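Local coordinates for protein LbaCas13a H328A (C2c2) (Lachnospiraceae bacterium NK4A179, PDB 5WLH) that binds a CRISPR guide RNA (crRNA) and, as an RNA-targeting Cas13a nuclease, probably cleaves RNA once a matching target pairs with the guide, at residues N247-A259 / I476-Y489. Sequence-based numbering, arbitrary orientation.
Sequences NMPVQPEGDGKFA and ISEEYLSGISSFDY. With nucleotides of chain B.
Gln251 and Gly483 bring the two backbones closest, CA to CA 5.6 Å, where the first strand of the 250-252/258-260 hairpin passes the loop that leads into helix 486-517. No backbone hydrogen bond runs between the two segments; the Gln251 side-chain amide makes the link instead. Its OE1 accepts from Ile484 N at 2.7 Å through a lone pair in the carbonyl plane, and its NE2 donates to Ile484 O at 2.8 Å, nearly straight at 171°. The bend at chi2 (-70°) brings the amide to the loop, and NE2 also reaches Asn247 OD1, which in addition accepts from Met248 N. With an alanine here the amide is gone, and Ile484 N and O would probably lose their partners, as would Asn247 OD1 one of its two donors. Further along the hairpin, Ile476 lays CD1 squarely over the Phe258 ring, 3.6 Å from its centroid, a CH-pi contact, while Ile484 CD1 meets Phe258 CE1 obliquely. Pro252 CG rests on the carbonyls of Tyr480 and Leu481, within the type I turn 480-483, and one water links Gly256 O to Ile476 N. At the RNA end, Met248, bent at chi2 and chi3, sets CE 3.5 Å from Tyr489 CD2 and SD 3.6 Å from N3 of A26 of chain B. Ser486 CB packs against the same base, its OG being hydrogen-bonded to Val26 N, and O3' of A26 of chain B lies at the edge of the Tyr489 ring, near its plane. A capping box of Ser485 and Asp488 starts the helix here. The chemistry thus divides in three: an apolar cluster of Phe258, Pro252, Ile476 and Ile484, a buried amide paired with the backbone N and O of Ile484, and Met248, Ser486 and Tyr489 packing against A26 of the bound pre-crRNA (chain B).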
loop_
_atom_site.group_PDB
_atom_site.type_symbol
_atom_site.label_atom_id
_atom_site.label_comp_id
_atom_site.label_asym_id
_atom_site.label_seq_id
_atom_site.Cartn_x
_atom_site.Cartn_y
_atom_site.Cartn_z
ATOM N N ASN A 247 -24.156 1.500 -0.207
ATOM C CA ASN A 247 -24.076 2.393 0.938
ATOM C C ASN A 247 -22.703 2.246 1.570
ATOM O O ASN A 247 -21.905 1.389 1.190
ATOM C CB ASN A 247 -25.183 2.106 1.960
ATOM C CG ASN A 247 -25.651 3.361 2.668
ATOM O OD1 ASN A 247 -24.886 4.313 2.810
ATOM N ND2 ASN A 247 -26.911 3.379 3.102
ATOM N N MET A 248 -22.440 3.120 2.527
ATOM C CA MET A 248 -21.233 3.075 3.327
ATOM C C MET A 248 -21.367 2.036 4.435
ATOM O O MET A 248 -22.467 1.553 4.715
ATOM C CB MET A 248 -20.999 4.471 3.904
ATOM C CG MET A 248 -20.979 5.544 2.835
ATOM S SD MET A 248 -19.661 5.262 1.654
ATOM C CE MET A 248 -18.240 5.451 2.734
ATOM N N PRO A 249 -20.258 1.700 5.117
ATOM C CA PRO A 249 -20.331 0.708 6.211
ATOM C C PRO A 249 -21.142 1.160 7.416
ATOM O O PRO A 249 -21.756 0.319 8.090
ATOM C CB PRO A 249 -18.860 0.507 6.611
ATOM C CG PRO A 249 -18.033 1.093 5.526
ATOM C CD PRO A 249 -18.877 2.132 4.836
ATOM N N VAL A 250 -21.130 2.456 7.729
ATOM C CA VAL A 250 -21.754 2.986 8.936
ATOM C C VAL A 250 -22.510 4.253 8.574
ATOM O O VAL A 250 -22.055 5.039 7.736
ATOM C CB VAL A 250 -20.687 3.260 10.015
ATOM C CG1 VAL A 250 -21.280 4.082 11.179
ATOM C CG2 VAL A 250 -20.071 1.929 10.501
ATOM N N GLN A 251 -23.683 4.436 9.175
ATOM C CA GLN A 251 -24.470 5.639 8.949
ATOM C C GLN A 251 -25.190 5.998 10.233
ATOM O O GLN A 251 -25.393 5.141 11.099
ATOM C CB GLN A 251 -25.500 5.467 7.819
ATOM C CG GLN A 251 -24.918 5.311 6.412
ATOM C CD GLN A 251 -24.300 6.600 5.885
ATOM O OE1 GLN A 251 -24.204 7.603 6.596
ATOM N NE2 GLN A 251 -23.855 6.565 4.634
ATOM N N PRO A 252 -25.587 7.250 10.390
ATOM C CA PRO A 252 -26.377 7.613 11.566
ATOM C C PRO A 252 -27.799 7.093 11.458
ATOM O O PRO A 252 -28.374 6.999 10.370
ATOM C CB PRO A 252 -26.331 9.145 11.572
ATOM C CG PRO A 252 -25.959 9.541 10.198
ATOM C CD PRO A 252 -25.193 8.415 9.582
ATOM N N GLU A 253 -28.354 6.729 12.615
ATOM C CA GLU A 253 -29.740 6.296 12.727
ATOM C C GLU A 253 -30.605 7.492 13.121
ATOM O O GLU A 253 -30.175 8.642 13.016
ATOM C CB GLU A 253 -29.876 5.163 13.746
ATOM C CG GLU A 253 -28.927 4.016 13.572
ATOM C CD GLU A 253 -29.422 2.765 14.268
ATOM O OE1 GLU A 253 -30.066 1.945 13.588
ATOM O OE2 GLU A 253 -29.172 2.597 15.486
ATOM N N GLY A 254 -31.821 7.231 13.605
ATOM C CA GLY A 254 -32.725 8.323 13.936
ATOM C C GLY A 254 -32.207 9.189 15.068
ATOM O O GLY A 254 -32.211 10.418 14.979
ATOM N N ASP A 255 -31.737 8.560 16.139
ATOM C CA ASP A 255 -31.316 9.264 17.343
ATOM C C ASP A 255 -29.935 9.898 17.225
ATOM O O ASP A 255 -29.333 10.228 18.256
ATOM C CB ASP A 255 -31.351 8.306 18.537
ATOM C CG ASP A 255 -30.935 6.895 18.162
ATOM O OD1 ASP A 255 -30.561 6.677 16.988
ATOM O OD2 ASP A 255 -30.989 6.004 19.037
ATOM N N GLY A 256 -29.418 10.080 16.010
ATOM C CA GLY A 256 -28.080 10.625 15.854
ATOM C C GLY A 256 -26.999 9.730 16.419
ATOM O O GLY A 256 -26.019 10.231 16.987
ATOM N N LYS A 257 -27.182 8.412 16.321
ATOM C CA LYS A 257 -26.198 7.421 16.738
ATOM C C LYS A 257 -25.666 6.716 15.501
ATOM O O LYS A 257 -26.433 6.371 14.601
ATOM C CB LYS A 257 -26.809 6.380 17.677
ATOM C CG LYS A 257 -27.425 6.968 18.950
ATOM C CD LYS A 257 -26.425 7.857 19.667
ATOM C CE LYS A 257 -27.048 8.615 20.834
ATOM N NZ LYS A 257 -26.014 9.466 21.507
ATOM N N PHE A 258 -24.356 6.501 15.455
ATOM C CA PHE A 258 -23.777 5.747 14.348
ATOM C C PHE A 258 -24.000 4.256 14.586
ATOM O O PHE A 258 -23.836 3.769 15.704
ATOM C CB PHE A 258 -22.269 6.013 14.247
ATOM C CG PHE A 258 -21.899 7.273 13.519
ATOM C CD1 PHE A 258 -22.381 7.538 12.246
ATOM C CD2 PHE A 258 -21.015 8.170 14.096
ATOM C CE1 PHE A 258 -21.993 8.681 11.571
ATOM C CE2 PHE A 258 -20.628 9.307 13.428
ATOM C CZ PHE A 258 -21.119 9.562 12.161
ATOM N N ALA A 259 -24.357 3.532 13.526
ATOM C CA ALA A 259 -24.467 2.080 13.591
ATOM C C ALA A 259 -24.127 1.513 12.222
ATOM O O ALA A 259 -24.135 2.239 11.220
ATOM C CB ALA A 259 -25.863 1.636 14.012
ATOM N N ILE A 476 -22.647 13.352 17.121
ATOM C CA ILE A 476 -22.296 13.488 15.713
ATOM C C ILE A 476 -22.294 14.959 15.325
ATOM O O ILE A 476 -23.267 15.686 15.588
ATOM C CB ILE A 476 -23.262 12.677 14.836
ATOM C CG1 ILE A 476 -23.218 11.206 15.251
ATOM C CG2 ILE A 476 -22.912 12.892 13.339
ATOM C CD1 ILE A 476 -24.113 10.301 14.430
ATOM N N SER A 477 -21.182 15.407 14.728
ATOM C CA SER A 477 -21.055 16.768 14.223
ATOM C C SER A 477 -22.195 17.094 13.271
ATOM O O SER A 477 -22.701 16.228 12.556
ATOM C CB SER A 477 -19.725 16.948 13.489
ATOM O OG SER A 477 -18.697 17.321 14.382
ATOM N N GLU A 478 -22.568 18.379 13.233
ATOM C CA GLU A 478 -23.777 18.793 12.523
ATOM C C GLU A 478 -23.741 18.406 11.048
ATOM O O GLU A 478 -24.767 18.009 10.483
ATOM C CB GLU A 478 -23.969 20.306 12.668
ATOM C CG GLU A 478 -25.242 20.847 12.030
ATOM C CD GLU A 478 -25.057 21.227 10.568
ATOM O OE1 GLU A 478 -24.045 21.887 10.245
ATOM O OE2 GLU A 478 -25.927 20.863 9.742
ATOM N N GLU A 479 -22.580 18.532 10.402
ATOM C CA GLU A 479 -22.500 18.270 8.967
ATOM C C GLU A 479 -22.706 16.799 8.622
ATOM O O GLU A 479 -22.960 16.489 7.454
ATOM C CB GLU A 479 -21.153 18.734 8.397
ATOM C CG GLU A 479 -20.648 20.068 8.920
ATOM C CD GLU A 479 -19.815 19.934 10.190
ATOM O OE1 GLU A 479 -20.398 19.985 11.297
ATOM O OE2 GLU A 479 -18.575 19.782 10.077
ATOM N N TYR A 480 -22.602 15.897 9.601
ATOM C CA TYR A 480 -22.684 14.460 9.361
ATOM C C TYR A 480 -23.948 13.828 9.916
ATOM O O TYR A 480 -24.138 12.622 9.756
ATOM C CB TYR A 480 -21.432 13.771 9.928
ATOM C CG TYR A 480 -20.213 14.328 9.250
ATOM C CD1 TYR A 480 -19.890 13.953 7.945
ATOM C CD2 TYR A 480 -19.430 15.291 9.869
ATOM C CE1 TYR A 480 -18.796 14.488 7.305
ATOM C CE2 TYR A 480 -18.333 15.838 9.235
ATOM C CZ TYR A 480 -18.021 15.428 7.951
ATOM O OH TYR A 480 -16.930 15.967 7.325
ATOM N N LEU A 481 -24.844 14.608 10.539
ATOM C CA LEU A 481 -26.056 14.002 11.072
ATOM C C LEU A 481 -26.908 13.423 9.962
ATOM O O LEU A 481 -27.633 12.448 10.181
ATOM C CB LEU A 481 -26.870 15.025 11.865
ATOM C CG LEU A 481 -26.416 15.265 13.302
ATOM C CD1 LEU A 481 -27.147 16.475 13.865
ATOM C CD2 LEU A 481 -26.642 14.018 14.167
ATOM N N SER A 482 -26.827 14.001 8.768
ATOM C CA SER A 482 -27.572 13.509 7.625
ATOM C C SER A 482 -26.837 12.413 6.869
ATOM O O SER A 482 -27.318 11.974 5.819
ATOM C CB SER A 482 -27.903 14.665 6.680
ATOM O OG SER A 482 -28.911 15.477 7.260
ATOM N N GLY A 483 -25.689 11.973 7.360
ATOM C CA GLY A 483 -25.048 10.778 6.848
ATOM C C GLY A 483 -23.723 11.071 6.162
ATOM O O GLY A 483 -23.325 12.217 5.948
ATOM N N ILE A 484 -23.052 9.975 5.829
ATOM C CA ILE A 484 -21.695 9.954 5.294
ATOM C C ILE A 484 -21.744 9.605 3.813
ATOM O O ILE A 484 -22.448 8.669 3.409
ATOM C CB ILE A 484 -20.842 8.913 6.052
ATOM C CG1 ILE A 484 -20.785 9.241 7.543
ATOM C CG2 ILE A 484 -19.438 8.839 5.436
ATOM C CD1 ILE A 484 -20.325 8.054 8.392
ATOM N N SER A 485 -20.965 10.322 3.011
ATOM C CA SER A 485 -20.830 10.019 1.595
ATOM C C SER A 485 -19.541 9.251 1.341
ATOM O O SER A 485 -18.624 9.228 2.166
ATOM C CB SER A 485 -20.826 11.304 0.763
ATOM O OG SER A 485 -19.553 11.947 0.880
ATOM N N SER A 486 -19.460 8.640 0.164
ATOM C CA SER A 486 -18.208 7.981 -0.188
ATOM C C SER A 486 -17.073 8.993 -0.312
ATOM O O SER A 486 -15.943 8.703 0.072
ATOM C CB SER A 486 -18.375 7.161 -1.470
ATOM O OG SER A 486 -18.880 7.949 -2.534
ATOM N N PHE A 487 -17.363 10.206 -0.801
ATOM C CA PHE A 487 -16.325 11.228 -0.892
ATOM C C PHE A 487 -15.756 11.550 0.486
ATOM O O PHE A 487 -14.551 11.802 0.621
ATOM C CB PHE A 487 -16.891 12.504 -1.528
ATOM C CG PHE A 487 -17.497 12.276 -2.875
ATOM C CD1 PHE A 487 -16.685 12.138 -3.993
ATOM C CD2 PHE A 487 -18.863 12.179 -3.023
ATOM C CE1 PHE A 487 -17.232 11.909 -5.257
ATOM C CE2 PHE A 487 -19.426 11.954 -4.273
ATOM C CZ PHE A 487 -18.607 11.838 -5.399
ATOM N N ASP A 488 -16.621 11.569 1.516
ATOM C CA ASP A 488 -16.155 11.802 2.885
ATOM C C ASP A 488 -15.067 10.811 3.263
ATOM O O ASP A 488 -14.062 11.170 3.889
ATOM C CB ASP A 488 -17.315 11.666 3.887
ATOM C CG ASP A 488 -18.319 12.794 3.796
ATOM O OD1 ASP A 488 -17.929 13.913 3.441
ATOM O OD2 ASP A 488 -19.494 12.555 4.112
ATOM N N TYR A 489 -15.286 9.537 2.936
ATOM C CA TYR A 489 -14.308 8.518 3.301
ATOM C C TYR A 489 -13.071 8.582 2.420
ATOM O O TYR A 489 -11.977 8.214 2.863
ATOM C CB TYR A 489 -14.960 7.143 3.246
ATOM C CG TYR A 489 -15.521 6.705 4.593
ATOM C CD1 TYR A 489 -15.999 7.636 5.506
ATOM C CD2 TYR A 489 -15.570 5.362 4.935
ATOM C CE1 TYR A 489 -16.502 7.227 6.749
ATOM C CE2 TYR A 489 -16.079 4.936 6.164
ATOM C CZ TYR A 489 -16.538 5.875 7.060
ATOM O OH TYR A 489 -17.026 5.443 8.259
ATOM P P A B 26 -10.496 3.195 -1.653
ATOM O OP1 A B 26 -9.400 2.900 -0.698
ATOM O OP2 A B 26 -11.098 2.159 -2.521
ATOM O "O5'" A B 26 -11.685 3.860 -0.841
ATOM C "C5'" A B 26 -11.456 4.767 0.234
ATOM C "C4'" A B 26 -12.634 4.736 1.175
ATOM O "O4'" A B 26 -13.782 5.320 0.500
ATOM C "C3'" A B 26 -13.058 3.330 1.581
ATOM O "O3'" A B 26 -13.661 3.379 2.869
ATOM C "C2'" A B 26 -14.114 2.997 0.532
ATOM O "O2'" A B 26 -15.010 1.963 0.875
ATOM C "C1'" A B 26 -14.805 4.351 0.354
ATOM N N9 A B 26 -15.349 4.494 -0.993
ATOM C C8 A B 26 -14.694 4.987 -2.092
ATOM N N7 A B 26 -15.428 4.938 -3.189
ATOM C C5 A B 26 -16.618 4.387 -2.762
ATOM C C6 A B 26 -17.802 4.096 -3.464
ATOM N N6 A B 26 -17.916 4.331 -4.780
ATOM N N1 A B 26 -18.808 3.532 -2.777
ATOM C C2 A B 26 -18.658 3.303 -1.460
ATOM N N3 A B 26 -17.591 3.545 -0.699
ATOM C C4 A B 26 -16.597 4.101 -1.419
ATOM P P C B 11 -20.199 -6.631 4.609
ATOM O OP1 C B 11 -20.952 -6.385 5.845
ATOM O OP2 C B 11 -20.408 -7.900 3.852
ATOM O "O5'" C B 11 -20.512 -5.490 3.572
ATOM C "C5'" C B 11 -20.728 -4.157 4.004
ATOM C "C4'" C B 11 -21.141 -3.299 2.850
ATOM O "O4'" C B 11 -20.108 -3.292 1.832
ATOM C "C3'" C B 11 -22.365 -3.774 2.094
ATOM O "O3'" C B 11 -23.555 -3.468 2.755
ATOM C "C2'" C B 11 -22.208 -3.055 0.772
ATOM O "O2'" C B 11 -22.432 -1.666 0.968
ATOM C "C1'" C B 11 -20.713 -3.226 0.550
ATOM N N1 C B 11 -20.373 -4.461 -0.188
ATOM C C2 C B 11 -20.488 -4.455 -1.574
ATOM O O2 C B 11 -20.924 -3.429 -2.140
ATOM N N3 C B 11 -20.131 -5.559 -2.254
ATOM C C4 C B 11 -19.670 -6.635 -1.600
ATOM N N4 C B 11 -19.327 -7.715 -2.312
ATOM C C5 C B 11 -19.543 -6.662 -0.178
ATOM C C6 C B 11 -19.904 -5.557 0.481
ATOM P P U B 27 -13.550 2.121 3.857
ATOM O OP1 U B 27 -14.276 0.991 3.285
ATOM O OP2 U B 27 -13.909 2.532 5.242
ATOM O "O5'" U B 27 -12.004 1.783 3.829
ATOM C "C5'" U B 27 -11.462 0.805 4.692
ATOM C "C4'" U B 27 -10.211 0.258 4.068
ATOM O "O4'" U B 27 -10.584 -0.650 3.001
ATOM C "C3'" U B 27 -9.294 1.314 3.420
ATOM O "O3'" U B 27 -7.947 0.992 3.703
ATOM C "C2'" U B 27 -9.502 1.071 1.928
ATOM O "O2'" U B 27 -8.417 1.471 1.111
ATOM C "C1'" U B 27 -9.699 -0.435 1.937
ATOM N N1 U B 27 -10.188 -1.046 0.696
ATOM C C2 U B 27 -9.770 -2.352 0.458
ATOM O O2 U B 27 -9.114 -2.985 1.262
ATOM N N3 U B 27 -10.183 -2.899 -0.739
ATOM C C4 U B 27 -10.944 -2.261 -1.696
ATOM O O4 U B 27 -11.236 -2.867 -2.737
ATOM C C5 U B 27 -11.301 -0.908 -1.381
ATOM C C6 U B 27 -10.918 -0.349 -0.230
HETATM O O HOH W 1 -25.251 12.612 18.114
#